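Local atomic coordinates of predicted HD superfamily hydrolase (uncultured Thermotogales bacterium, PDB entry 2PQ7), a protein that binds a pair of iron ions in an HD domain and is probably a metal-dependent hydrolase, its substrate not established. Residues L64-I68 with I109-R113. Numbering follows the deposited sequence. Where two conformers were deposited one is given.
Sequences LLHDI and IRSHR. With FE (Fe (III) ion), chain B; FE (Fe (III) ion), chain C.
Asp67 and His112 meet on one iron(III) ion, and the Asp67 carboxylate bridges it to a second: OD1 binds the chain B iron at 2.0 Å, and OD2 the chain C iron at 2.1 Å. Water 1 also joins the two metals. From 109-113, His112 NE2 reaches the chain B iron (2.2 Å); on 64-68, His66 NE2 holds the chain C iron. The two imidazoles meet as a T-shaped pair, planes 82° apart, in which His66 CD2 lies over one face of His112, offset toward its rim. A hydrogen bond from ND1 fixes the rotation of each imidazole. That of His112 donates to a lone pair of Ile109 O, which lies near the plane of the His112 ring (2.8 Å, N-H...O 159°), and that of His66 to Ala63 O, leaving both NE2 atoms to the metals. His66 and Asp67 are the doublet that names the HD domain; His37 and Asp132 complete the protein ligands of the chain C iron, and His80 serves the chain B iron. In His112, chi1 of 88° places CG between the backbone N and the carbonyl carbon, turning the ring toward 64-68. Away from the irons, where helix 56-65 meets helix 99-111, Ile109 CD1 packs on Leu65 CB (3.7 Å) and its CG2 lies against His66 O. Cutting Ile109 back to an alanine removes CG1, CG2 and CD1 and is likely to open a gap beside Leu65 CB and the His66 backbone.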
loop_
_atom_site.group_PDB
_atom_site.type_symbol
_atom_site.label_atom_id
_atom_site.label_comp_id
_atom_site.label_asym_id
_atom_site.label_seq_id
_atom_site.Cartn_x
_atom_site.Cartn_y
_atom_site.Cartn_z
ATOM N N LEU A 64 -21.926 12.375 7.576
ATOM C CA LEU A 64 -21.164 13.292 8.453
ATOM C C LEU A 64 -21.417 13.041 9.933
ATOM O O LEU A 64 -20.517 13.118 10.760
ATOM C CB LEU A 64 -21.450 14.749 8.089
ATOM C CG LEU A 64 -20.556 15.344 7.030
ATOM C CD1 LEU A 64 -21.020 16.768 6.852
ATOM C CD2 LEU A 64 -19.080 15.282 7.553
ATOM N N LEU A 65 -22.676 12.752 10.264
ATOM C CA LEU A 65 -23.050 12.558 11.660
ATOM C C LEU A 65 -22.968 11.127 12.190
ATOM O O LEU A 65 -23.008 10.932 13.402
ATOM C CB LEU A 65 -24.468 13.050 11.895
ATOM C CG LEU A 65 -24.618 14.558 11.761
ATOM C CD1 LEU A 65 -26.098 14.926 11.842
ATOM C CD2 LEU A 65 -23.797 15.309 12.760
ATOM N N HIS A 66 -22.736 10.166 11.312
ATOM C CA HIS A 66 -22.978 8.763 11.748
ATOM C C HIS A 66 -22.076 8.295 12.885
ATOM O O HIS A 66 -22.516 7.556 13.721
ATOM C CB HIS A 66 -22.946 7.783 10.588
ATOM C CG HIS A 66 -21.582 7.322 10.198
ATOM N ND1 HIS A 66 -20.676 8.120 9.551
ATOM C CD2 HIS A 66 -20.980 6.118 10.357
ATOM C CE1 HIS A 66 -19.557 7.438 9.349
ATOM N NE2 HIS A 66 -19.717 6.210 9.838
ATOM N N ASP A 67 -20.830 8.747 12.907
ATOM C CA ASP A 67 -19.888 8.391 13.959
ATOM C C ASP A 67 -19.544 9.574 14.894
ATOM O O ASP A 67 -18.507 9.512 15.584
ATOM C CB ASP A 67 -18.625 7.848 13.324
ATOM C CG ASP A 67 -18.772 6.402 12.852
ATOM O OD1 ASP A 67 -19.656 5.612 13.294
ATOM O OD2 ASP A 67 -17.919 5.985 12.013
ATOM N N ILE A 68 -20.422 10.594 14.955
ATOM C CA ILE A 68 -20.110 11.774 15.745
ATOM C C ILE A 68 -20.031 11.457 17.238
ATOM O O ILE A 68 -19.309 12.126 17.965
ATOM C CB ILE A 68 -21.038 12.949 15.436
ATOM C CG1 ILE A 68 -20.348 14.287 15.824
ATOM C CG2 ILE A 68 -22.420 12.801 16.107
ATOM C CD1 ILE A 68 -21.178 15.506 15.584
ATOM N N ILE A 109 -28.677 6.517 11.057
ATOM C CA ILE A 109 -27.539 6.460 11.950
ATOM C C ILE A 109 -27.753 5.368 12.978
ATOM O O ILE A 109 -26.852 4.615 13.343
ATOM C CB ILE A 109 -27.339 7.824 12.641
ATOM C CG1 ILE A 109 -26.957 8.886 11.575
ATOM C CG2 ILE A 109 -26.295 7.743 13.803
ATOM C CD1 ILE A 109 -26.974 10.329 12.098
ATOM N N ARG A 110 -28.973 5.295 13.466
ATOM C CA ARG A 110 -29.296 4.306 14.484
ATOM C C ARG A 110 -29.052 2.892 14.014
ATOM O O ARG A 110 -28.673 2.020 14.817
ATOM C CB ARG A 110 -30.744 4.459 14.900
ATOM C CG ARG A 110 -31.171 3.594 16.081
ATOM C CD ARG A 110 -32.615 3.847 16.423
ATOM N NE ARG A 110 -32.829 5.234 16.810
ATOM C CZ ARG A 110 -32.825 5.709 18.055
ATOM N NH1 ARG A 110 -32.627 4.902 19.109
ATOM N NH2 ARG A 110 -33.035 7.023 18.241
ATOM N N SER A 111 -29.260 2.655 12.722
ATOM C CA SER A 111 -29.154 1.316 12.124
ATOM C C SER A 111 -27.805 0.947 11.524
ATOM O O SER A 111 -27.614 -0.186 11.062
ATOM C CB SER A 111 -30.186 1.190 10.992
ATOM O OG SER A 111 -31.474 1.546 11.433
ATOM N N HIS A 112 -26.853 1.876 11.497
ATOM C CA HIS A 112 -25.646 1.664 10.715
ATOM C C HIS A 112 -24.656 0.563 11.076
ATOM O O HIS A 112 -23.913 0.148 10.203
ATOM C CB HIS A 112 -24.901 2.994 10.462
ATOM C CG HIS A 112 -23.909 3.377 11.528
ATOM N ND1 HIS A 112 -24.226 4.173 12.606
ATOM C CD2 HIS A 112 -22.583 3.115 11.628
ATOM C CE1 HIS A 112 -23.140 4.353 13.342
ATOM N NE2 HIS A 112 -22.121 3.727 12.766
ATOM N N ARG A 113 -24.662 0.101 12.306
ATOM C CA ARG A 113 -23.742 -0.995 12.663
ATOM C C ARG A 113 -24.223 -2.365 12.167
ATOM O O ARG A 113 -25.438 -2.575 12.051
ATOM C CB ARG A 113 -23.534 -1.107 14.157
ATOM C CG ARG A 113 -23.011 0.084 14.867
ATOM C CD ARG A 113 -21.866 -0.394 15.784
ATOM N NE ARG A 113 -22.012 -0.010 17.175
ATOM C CZ ARG A 113 -21.019 -0.037 18.063
ATOM N NH1 ARG A 113 -19.780 -0.397 17.710
ATOM N NH2 ARG A 113 -21.258 0.324 19.318
HETATM FE FE FE B . -19.981 3.636 13.306
HETATM FE FE FE C . -18.202 4.669 10.390
HETATM O O HOH W 1 -19.596 3.472 11.350
#